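Local structure of histidinol-phosphate aminotransferase (Clostridium acetobutylicum, 3FTB) at residues Leu38-Pro41 with Lys42-Asn46; Cys302-Glu305 with Asn306-Gly309; Asp314-Lys318 with Glu319-Ile323; Ala340-Asp343 with Glu344-Thr348. The protein probably catalyses pyridoxal-phosphate-dependent transamination, presumably of histidinol phosphate in histidine synthesis. One frame throughout, in Å; residues are numbered along the deposited sequence.

Interaction 1 (Leu38-Pro41 with Lys42-Asn46); sequences LGIP and KSFLN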
loop_
_atom_site.group_PDB
_atom_site.type_symbol
_atom_site.label_atom_id
_atom_site.label_comp_id
_atom_site.label_asym_id
_atom_site.label_seq_id
_atom_site.Cartn_x
_atom_site.Cartn_y
_atom_site.Cartn_z
ATOM N N LEU A 38 -4.912 24.457 -5.180
ATOM C CA LEU A 38 -3.932 24.883 -6.173
ATOM C C LEU A 38 -3.396 23.719 -7.003
ATOM O O LEU A 38 -2.408 23.864 -7.725
ATOM C CB LEU A 38 -2.799 25.647 -5.496
ATOM C CG LEU A 38 -3.310 27.009 -5.028
ATOM C CD1 LEU A 38 -2.647 27.464 -3.734
ATOM C CD2 LEU A 38 -3.139 28.036 -6.137
ATOM N N GLY A 39 -4.064 22.570 -6.888
ATOM C CA GLY A 39 -3.803 21.412 -7.724
ATOM C C GLY A 39 -2.475 20.701 -7.547
ATOM O O GLY A 39 -1.682 21.031 -6.666
ATOM N N ILE A 40 -2.248 19.717 -8.416
ATOM C CA ILE A 40 -1.051 18.880 -8.424
ATOM C C ILE A 40 0.194 19.694 -8.763
ATOM O O ILE A 40 0.176 20.482 -9.706
ATOM C CB ILE A 40 -1.219 17.743 -9.462
ATOM C CG1 ILE A 40 -2.484 16.927 -9.154
ATOM C CG2 ILE A 40 0.027 16.864 -9.528
ATOM C CD1 ILE A 40 -3.007 16.106 -10.331
ATOM N N PRO A 41 1.278 19.512 -7.988
ATOM C CA PRO A 41 2.535 20.225 -8.254
ATOM C C PRO A 41 2.985 20.074 -9.703
ATOM O O PRO A 41 2.954 18.979 -10.284
ATOM C CB PRO A 41 3.534 19.541 -7.317
ATOM C CG PRO A 41 2.704 19.064 -6.193
ATOM C CD PRO A 41 1.378 18.657 -6.794
ATOM N N LYS A 42 3.401 21.187 -10.289
ATOM C CA LYS A 42 3.784 21.184 -11.682
ATOM C C LYS A 42 4.991 20.280 -11.880
ATOM O O LYS A 42 5.282 19.858 -12.996
ATOM C CB LYS A 42 4.056 22.612 -12.154
ATOM C CG LYS A 42 2.805 23.483 -12.151
ATOM C CD LYS A 42 3.010 24.809 -12.879
ATOM C CE LYS A 42 1.742 25.665 -12.876
ATOM N NZ LYS A 42 1.442 26.219 -11.527
ATOM N N SER A 43 5.675 19.962 -10.784
ATOM C CA SER A 43 6.886 19.151 -10.844
ATOM C C SER A 43 6.592 17.650 -10.925
ATOM O O SER A 43 7.496 16.835 -11.122
ATOM C CB SER A 43 7.787 19.447 -9.644
ATOM O OG SER A 43 7.159 19.095 -8.421
ATOM N N PHE A 44 5.330 17.279 -10.775
ATOM C CA PHE A 44 4.965 15.883 -10.912
ATOM C C PHE A 44 4.746 15.537 -12.378
ATOM O O PHE A 44 5.137 14.469 -12.842
ATOM C CB PHE A 44 3.708 15.557 -10.118
ATOM C CG PHE A 44 3.290 14.129 -10.250
ATOM C CD1 PHE A 44 2.512 13.716 -11.327
ATOM C CD2 PHE A 44 3.706 13.186 -9.325
ATOM C CE1 PHE A 44 2.139 12.395 -11.468
ATOM C CE2 PHE A 44 3.330 11.866 -9.455
ATOM C CZ PHE A 44 2.548 11.468 -10.531
ATOM N N LEU A 45 4.095 16.443 -13.095
ATOM C CA LEU A 45 3.932 16.309 -14.531
ATOM C C LEU A 45 5.318 16.209 -15.170
ATOM O O LEU A 45 5.595 15.306 -15.957
ATOM C CB LEU A 45 3.191 17.529 -15.088
ATOM C CG LEU A 45 1.769 17.865 -14.622
ATOM C CD1 LEU A 45 1.668 17.956 -13.102
ATOM C CD2 LEU A 45 1.295 19.169 -15.271
ATOM N N ASN A 46 6.196 17.140 -14.806
ATOM C CA ASN A 46 7.516 17.255 -15.426
ATOM C C ASN A 46 8.380 15.999 -15.309
ATOM O O ASN A 46 9.277 15.781 -16.125
ATOM C CB ASN A 46 8.275 18.469 -14.871
ATOM C CG ASN A 46 7.569 19.791 -15.157
ATOM O OD1 ASN A 46 6.745 19.889 -16.070
ATOM N ND2 ASN A 46 7.894 20.817 -14.370
#
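P41 and F44 are joined through the backbone: F44 N donates a hydrogen bond to P41 O (3.0 Å), and the N-H points almost straight at the oxygen (167°). With this bond the loop of residues 38-41 winds into the short, weakly bonded helix at about 42-45. Proline suits the entry: its ring restrains phi, and it has no N-H in need of an acceptor. Ring atom CB of P41 lies 3.8 Å from S43 OG. I40 supplies the apolar link, its CG2 branch set anti to the backbone N and reaching F44 CB at 4.0 Å and L45 CD1 at 4.1 Å. The same L45 CD1 comes within 3.3 Å of P41 O. The side chain of F44 sets out toward the loop, but with CG anti to its own backbone N (chi1 179°) the ring is carried away from it, against M253 and A254 of helix 249-257. S43 OG is hydrogen-bonded to D261, P41 rests on Y264 of helix 262-285, and I40 and F44 both pack on L55 of the second subunit.

Interaction 2 (Cys302-Glu305 with Asn306-Gly309); sequences CRLE and NISG
E305 and N306 meet at a tight bend, where N306 CB comes within 2.8 Å of E305 O. The closeness follows from the positive phi of N306 (69°), a left-handed conformation that asparagine tolerates better than most residues with a side chain. I307 CG2 approaches the same E305 O at 3.6 Å. The side chain of E305 runs out extended, away from the bend, and packs on K290 of strand 289-293; a long polar residue suits this partly exposed place, where its aliphatic part can lie on a neighbour while the carboxylate stays at the end of the chain.

The bend is a strand-to-helix connection: strand 299-304, lying between 289-293 and 336-340 in a mixed sheet, passes through it into helix 309-317. S308 is the N-cap of that helix, a common role for serine; its OG caps a backbone N of the first turn and also bonds K311 NZ.

L304, on strand 299-304, carries the apolar part of the contact and points its side chain at the residues that follow. With CG anti to the carbonyl carbon (chi1 -60°), the leucine tip lies near I307, CD1 being 4.2 Å from I307 CG2, while L304 CB is 3.8 Å from I307 O. Both side chains also rest on F288 and on L312 of helix 309-317, an apolar patch that suits a branched aliphatic residue at each position. A water bridges L304 O and I307 O by two weak hydrogen bonds, donating to L304 O at 3.1 Å and to I307 O at 3.4 Å.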
loop_
_atom_site.group_PDB
_atom_site.type_symbol
_atom_site.label_atom_id
_atom_site.label_comp_id
_atom_site.label_asym_id
_atom_site.label_seq_id
_atom_site.Cartn_x
_atom_site.Cartn_y
_atom_site.Cartn_z
ATOM N N CYS A 302 -16.907 26.002 12.811
ATOM C CA CYS A 302 -17.920 26.986 13.171
ATOM C C CYS A 302 -18.977 26.432 14.141
ATOM O O CYS A 302 -19.462 25.312 13.988
ATOM C CB CYS A 302 -18.563 27.569 11.902
ATOM S SG CYS A 302 -17.368 28.340 10.760
ATOM N N ARG A 303 -19.287 27.217 15.162
ATOM C CA ARG A 303 -20.426 26.957 16.044
ATOM C C ARG A 303 -21.637 27.688 15.472
ATOM O O ARG A 303 -21.522 28.827 15.032
ATOM C CB ARG A 303 -20.122 27.477 17.442
ATOM C CG ARG A 303 -21.150 27.122 18.479
ATOM C CD ARG A 303 -20.929 25.731 19.017
ATOM N NE ARG A 303 -21.995 25.339 19.935
ATOM C CZ ARG A 303 -21.930 25.456 21.258
ATOM N NH1 ARG A 303 -22.953 25.068 22.009
ATOM N NH2 ARG A 303 -20.842 25.950 21.832
ATOM N N LEU A 304 -22.796 27.036 15.473
ATOM C CA LEU A 304 -23.997 27.583 14.830
ATOM C C LEU A 304 -25.084 27.960 15.835
ATOM O O LEU A 304 -24.926 27.744 17.041
ATOM C CB LEU A 304 -24.562 26.592 13.806
ATOM C CG LEU A 304 -23.676 26.169 12.635
ATOM C CD1 LEU A 304 -24.509 25.406 11.608
ATOM C CD2 LEU A 304 -23.002 27.370 12.000
ATOM N N GLU A 305 -26.183 28.514 15.324
ATOM C CA GLU A 305 -27.249 29.068 16.161
ATOM C C GLU A 305 -28.573 29.202 15.403
ATOM O O GLU A 305 -28.629 29.832 14.343
ATOM C CB GLU A 305 -26.830 30.435 16.701
ATOM C CG GLU A 305 -27.759 30.990 17.757
ATOM C CD GLU A 305 -27.496 32.454 18.020
ATOM O OE1 GLU A 305 -27.039 33.142 17.082
ATOM O OE2 GLU A 305 -27.744 32.916 19.155
ATOM N N ASN A 306 -29.637 28.618 15.953
ATOM C CA ASN A 306 -30.947 28.643 15.302
ATOM C C ASN A 306 -30.990 27.802 14.038
ATOM O O ASN A 306 -31.760 28.090 13.116
ATOM C CB ASN A 306 -31.364 30.075 14.967
ATOM C CG ASN A 306 -31.690 30.881 16.195
ATOM O OD1 ASN A 306 -31.547 32.103 16.204
ATOM N ND2 ASN A 306 -32.128 30.200 17.250
ATOM N N ILE A 307 -30.157 26.764 14.010
ATOM C CA ILE A 307 -30.044 25.874 12.866
ATOM C C ILE A 307 -29.046 24.770 13.194
ATOM O O ILE A 307 -28.004 25.020 13.806
ATOM C CB ILE A 307 -29.607 26.632 11.583
ATOM C CG1 ILE A 307 -29.586 25.692 10.374
ATOM C CG2 ILE A 307 -28.259 27.310 11.783
ATOM C CD1 ILE A 307 -29.563 26.427 9.055
ATOM N N SER A 308 -29.385 23.548 12.796
ATOM C CA SER A 308 -28.538 22.387 13.028
ATOM C C SER A 308 -27.623 22.126 11.841
ATOM O O SER A 308 -27.935 22.499 10.713
ATOM C CB SER A 308 -29.398 21.153 13.297
ATOM O OG SER A 308 -30.439 21.052 12.344
ATOM N N GLY A 309 -26.486 21.488 12.103
ATOM C CA GLY A 309 -25.555 21.131 11.052
ATOM C C GLY A 309 -26.182 20.203 10.026
ATOM O O GLY A 309 -25.786 20.195 8.856
HETATM O O HOH W 1 -27.061 25.462 17.001
#

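Interaction 3 (Asp314-Lys318 with Glu319-Ile323); sequences DSLLK and EDIVI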
loop_
_atom_site.group_PDB
_atom_site.type_symbol
_atom_site.label_atom_id
_atom_site.label_comp_id
_atom_site.label_asym_id
_atom_site.label_seq_id
_atom_site.Cartn_x
_atom_site.Cartn_y
_atom_site.Cartn_z
ATOM N N ASP A 314 -28.261 19.655 4.917
ATOM C CA ASP A 314 -29.323 19.247 3.991
ATOM C C ASP A 314 -29.792 20.385 3.099
ATOM O O ASP A 314 -30.307 20.158 2.007
ATOM C CB ASP A 314 -30.508 18.658 4.752
ATOM C CG ASP A 314 -30.287 17.208 5.141
ATOM O OD1 ASP A 314 -29.584 16.492 4.394
ATOM O OD2 ASP A 314 -30.830 16.781 6.186
ATOM N N SER A 315 -29.622 21.614 3.573
ATOM C CA SER A 315 -29.897 22.794 2.759
ATOM C C SER A 315 -28.848 22.964 1.657
ATOM O O SER A 315 -29.176 23.023 0.470
ATOM C CB SER A 315 -29.962 24.052 3.631
ATOM O OG SER A 315 -31.265 24.262 4.149
ATOM N N LEU A 316 -27.583 23.044 2.059
ATOM C CA LEU A 316 -26.483 23.209 1.111
ATOM C C LEU A 316 -26.367 22.052 0.116
ATOM O O LEU A 316 -25.933 22.243 -1.023
ATOM C CB LEU A 316 -25.160 23.384 1.861
ATOM C CG LEU A 316 -25.106 24.612 2.766
ATOM C CD1 LEU A 316 -23.771 24.698 3.488
ATOM C CD2 LEU A 316 -25.349 25.859 1.942
ATOM N N LEU A 317 -26.732 20.848 0.545
ATOM C CA LEU A 317 -26.641 19.705 -0.346
ATOM C C LEU A 317 -27.520 19.994 -1.557
ATOM O O LEU A 317 -27.150 19.692 -2.694
ATOM C CB LEU A 317 -27.101 18.434 0.361
ATOM C CG LEU A 317 -26.196 17.211 0.247
ATOM C CD1 LEU A 317 -26.981 15.951 0.597
ATOM C CD2 LEU A 317 -25.606 17.119 -1.152
ATOM N N LYS A 318 -28.683 20.589 -1.295
ATOM C CA LYS A 318 -29.611 21.007 -2.339
ATOM C C LYS A 318 -28.910 21.803 -3.438
ATOM O O LYS A 318 -29.325 21.781 -4.595
ATOM C CB LYS A 318 -30.719 21.860 -1.729
ATOM C CG LYS A 318 -31.629 21.123 -0.750
ATOM C CD LYS A 318 -32.925 21.902 -0.535
ATOM C CE LYS A 318 -33.598 22.206 -1.874
ATOM N NZ LYS A 318 -34.671 23.242 -1.798
ATOM N N GLU A 319 -27.841 22.498 -3.059
ATOM C CA GLU A 319 -27.101 23.388 -3.952
ATOM C C GLU A 319 -25.797 22.750 -4.408
ATOM O O GLU A 319 -24.905 23.434 -4.911
ATOM C CB GLU A 319 -26.772 24.696 -3.227
ATOM C CG GLU A 319 -27.948 25.326 -2.525
ATOM C CD GLU A 319 -28.854 26.054 -3.490
ATOM O OE1 GLU A 319 -29.959 25.543 -3.780
ATOM O OE2 GLU A 319 -28.449 27.133 -3.972
ATOM N N ASP A 320 -25.679 21.441 -4.220
ATOM C CA ASP A 320 -24.448 20.722 -4.563
ATOM C C ASP A 320 -23.264 21.284 -3.797
ATOM O O ASP A 320 -22.170 21.433 -4.337
ATOM C CB ASP A 320 -24.163 20.756 -6.069
ATOM C CG ASP A 320 -25.245 20.077 -6.880
ATOM O OD1 ASP A 320 -26.084 19.365 -6.283
ATOM O OD2 ASP A 320 -25.258 20.260 -8.115
ATOM N N ILE A 321 -23.501 21.607 -2.535
ATOM C CA ILE A 321 -22.419 21.963 -1.637
ATOM C C ILE A 321 -22.440 21.026 -0.427
ATOM O O ILE A 321 -23.472 20.859 0.237
ATOM C CB ILE A 321 -22.493 23.448 -1.224
ATOM C CG1 ILE A 321 -22.171 24.332 -2.433
ATOM C CG2 ILE A 321 -21.529 23.743 -0.076
ATOM C CD1 ILE A 321 -22.482 25.809 -2.237
ATOM N N VAL A 322 -21.303 20.395 -0.160
ATOM C CA VAL A 322 -21.206 19.474 0.957
ATOM C C VAL A 322 -20.423 20.139 2.075
ATOM O O VAL A 322 -19.401 20.766 1.820
ATOM C CB VAL A 322 -20.495 18.173 0.553
ATOM C CG1 VAL A 322 -20.584 17.148 1.688
ATOM C CG2 VAL A 322 -21.100 17.617 -0.730
ATOM N N ILE A 323 -20.915 20.023 3.306
ATOM C CA ILE A 323 -20.126 20.422 4.472
ATOM C C ILE A 323 -19.865 19.218 5.371
ATOM O O ILE A 323 -20.274 18.092 5.072
ATOM C CB ILE A 323 -20.809 21.527 5.314
ATOM C CG1 ILE A 323 -22.069 20.985 6.007
ATOM C CG2 ILE A 323 -21.118 22.744 4.447
ATOM C CD1 ILE A 323 -22.365 21.621 7.360
HETATM O O HOH W 2 -27.881 17.746 -4.752
#
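L316 O is gripped by two backbone donors, E319 N at 2.8 Å and I321 N at 2.9 Å, which reach it from opposite faces of its carbonyl plane, while D320 N bonds L317 O at 2.7 Å and closes a type I turn from L317 to D320. The chain reverses here because D320 takes a positive phi (59°), which aspartate adopts more readily than beta-branched residues do. Its carboxylate turns back toward the helix end, where a water donates to both L317 O and D320 OD1, each at 2.9 Å, so that L317 O gains a second partner. On the inner side, L316 carries the apolar contact. Its CB stands 4.1 Å from I321 CB, and its CD1 meets I323 CG2 at 3.4 Å, tighter than normal van der Waals contact, the two side chains crossing at about a right angle. L316 and I321 also lie on A353 of helix 344-359, and I323 on V337 and F339 of strand 336-340, a setting that suits large aliphatic residues. The polar side chains keep to the surface, E319 CG passing S315 O at 4.0 Å. The paired bonds I321 N to L316 O and D320 N to L317 O, with D320 as the C-prime residue, define a Schellman motif, and L316 with I321 is the hydrophobic pair that often accompanies it; here it ends helix 309-317 and leads into strand 321-325.

Interaction 4 (Ala340-Asp343 with Glu344-Thr348); sequences AIKD and EKKNT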
loop_
_atom_site.group_PDB
_atom_site.type_symbol
_atom_site.label_atom_id
_atom_site.label_comp_id
_atom_site.label_asym_id
_atom_site.label_seq_id
_atom_site.Cartn_x
_atom_site.Cartn_y
_atom_site.Cartn_z
ATOM N N ALA A 340 -14.185 23.479 4.584
ATOM C CA ALA A 340 -12.864 23.565 3.980
ATOM C C ALA A 340 -12.589 25.010 3.583
ATOM O O ALA A 340 -13.507 25.810 3.451
ATOM C CB ALA A 340 -12.758 22.647 2.772
ATOM N N ILE A 341 -11.317 25.344 3.421
ATOM C CA ILE A 341 -10.930 26.651 2.916
ATOM C C ILE A 341 -10.211 26.413 1.599
ATOM O O ILE A 341 -9.138 25.813 1.578
ATOM C CB ILE A 341 -10.024 27.420 3.924
ATOM C CG1 ILE A 341 -10.774 27.634 5.240
ATOM C CG2 ILE A 341 -9.573 28.765 3.347
ATOM C CD1 ILE A 341 -10.023 28.462 6.246
ATOM N N LYS A 342 -10.835 26.848 0.505
ATOM C CA LYS A 342 -10.296 26.654 -0.834
ATOM C C LYS A 342 -9.825 27.982 -1.386
ATOM O O LYS A 342 -9.454 28.881 -0.632
ATOM C CB LYS A 342 -11.372 26.074 -1.752
ATOM C CG LYS A 342 -12.033 24.845 -1.170
ATOM C CD LYS A 342 -13.183 24.357 -2.017
ATOM C CE LYS A 342 -13.705 23.031 -1.492
ATOM N NZ LYS A 342 -12.753 21.925 -1.764
ATOM N N ASP A 343 -9.852 28.099 -2.710
ATOM C CA ASP A 343 -9.535 29.347 -3.391
ATOM C C ASP A 343 -10.700 30.354 -3.303
ATOM O O ASP A 343 -11.863 29.976 -3.135
ATOM C CB ASP A 343 -9.192 29.061 -4.848
ATOM C CG ASP A 343 -10.268 28.250 -5.552
ATOM O OD1 ASP A 343 -10.984 28.819 -6.400
ATOM O OD2 ASP A 343 -10.407 27.043 -5.259
ATOM N N GLU A 344 -10.368 31.637 -3.418
ATOM C CA GLU A 344 -11.333 32.728 -3.290
ATOM C C GLU A 344 -12.625 32.540 -4.103
ATOM O O GLU A 344 -13.724 32.829 -3.623
ATOM C CB GLU A 344 -10.647 34.058 -3.643
ATOM C CG GLU A 344 -11.477 35.318 -3.358
ATOM C CD GLU A 344 -10.621 36.509 -2.913
ATOM O OE1 GLU A 344 -9.412 36.318 -2.660
ATOM O OE2 GLU A 344 -11.151 37.634 -2.803
ATOM N N LYS A 345 -12.497 32.055 -5.330
ATOM C CA LYS A 345 -13.659 31.911 -6.209
ATOM C C LYS A 345 -14.688 30.903 -5.688
ATOM O O LYS A 345 -15.878 31.208 -5.601
ATOM C CB LYS A 345 -13.216 31.514 -7.615
ATOM C CG LYS A 345 -14.239 31.821 -8.698
ATOM C CD LYS A 345 -13.834 31.201 -10.030
ATOM C CE LYS A 345 -14.420 31.966 -11.211
ATOM N NZ LYS A 345 -13.681 33.245 -11.448
ATOM N N LYS A 346 -14.231 29.698 -5.357
ATOM C CA LYS A 346 -15.107 28.688 -4.761
ATOM C C LYS A 346 -15.658 29.138 -3.404
ATOM O O LYS A 346 -16.810 28.855 -3.059
ATOM C CB LYS A 346 -14.373 27.346 -4.613
ATOM C CG LYS A 346 -14.021 26.675 -5.941
ATOM C CD LYS A 346 -13.731 25.189 -5.758
ATOM C CE LYS A 346 -13.136 24.578 -7.009
ATOM N NZ LYS A 346 -11.835 25.223 -7.331
ATOM N N ASN A 347 -14.818 29.839 -2.642
ATOM C CA ASN A 347 -15.162 30.329 -1.315
ATOM C C ASN A 347 -16.260 31.395 -1.336
ATOM O O ASN A 347 -17.169 31.391 -0.504
ATOM C CB ASN A 347 -13.906 30.876 -0.624
ATOM C CG ASN A 347 -13.071 29.784 0.028
ATOM O OD1 ASN A 347 -13.419 28.597 -0.023
ATOM N ND2 ASN A 347 -11.970 30.181 0.655
ATOM N N THR A 348 -16.168 32.322 -2.282
ATOM C CA THR A 348 -17.178 33.359 -2.398
ATOM C C THR A 348 -18.504 32.725 -2.811
ATOM O O THR A 348 -19.568 33.109 -2.337
ATOM C CB THR A 348 -16.757 34.439 -3.406
ATOM O OG1 THR A 348 -15.578 35.106 -2.931
ATOM C CG2 THR A 348 -17.877 35.457 -3.597
HETATM O O HOH W 3 -10.069 31.596 -7.112
#
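The amide of N347 has D343 O over one face, 3.4 Å from N347 CG, while I341 CG2 approaches its ND2 end near the amide plane at 3.9 Å. N347 OD1 accepts from K342 N over 3.2 Å, the donor tilted 20° from the carbonyl plane, and is also hydrogen-bonded to Y31 OH; with ND2 bound to E275, the buried amide is held at both ends and its orientation is fixed. Asparagine suits this place because it offers both an acceptor and a donor. The second flat group, the carboxylate of D343, is met by K346 NZ on the syn side of OD2 at 3.1 Å, a salt bridge with NZ 19° out of the carboxylate plane. D343 is the N-cap of helix 344-359. A water accepts from K345 N and donates to D343 OD1, both at 3.0 Å, and so joins the cap to the first turn; the negative charge there would also suit the helix dipole. The backbone closes that turn with N347 N on D343 O at 3.0 Å. K346 crosses K342 at a slant, CD to CD 3.9 Å, and K342 ends in a cation-pi contact with Y31.

In the fold
The four contacts come one after another along the chain, all where a helix begins or ends. Interactions 2, 3 and 4 belong to one mixed five-stranded sheet and its helices, consistent with the small domain of fold-type I pyridoxal-phosphate enzymes, the seven-stranded sheet being that of the large domain. They connect strand 299-304, helix 309-317 and strand 321-325, then strand 336-340 and helix 344-359. Centres of interactions 2 and 3, and of 3 and 4, are about 15 Å apart; 2 and 3 touch through G309 and I323. Interaction 1 lies about 20 Å, centre to centre, from interaction 4, with which it shares helix 262-285. It alone reaches the second subunit, linking this region to the dimer.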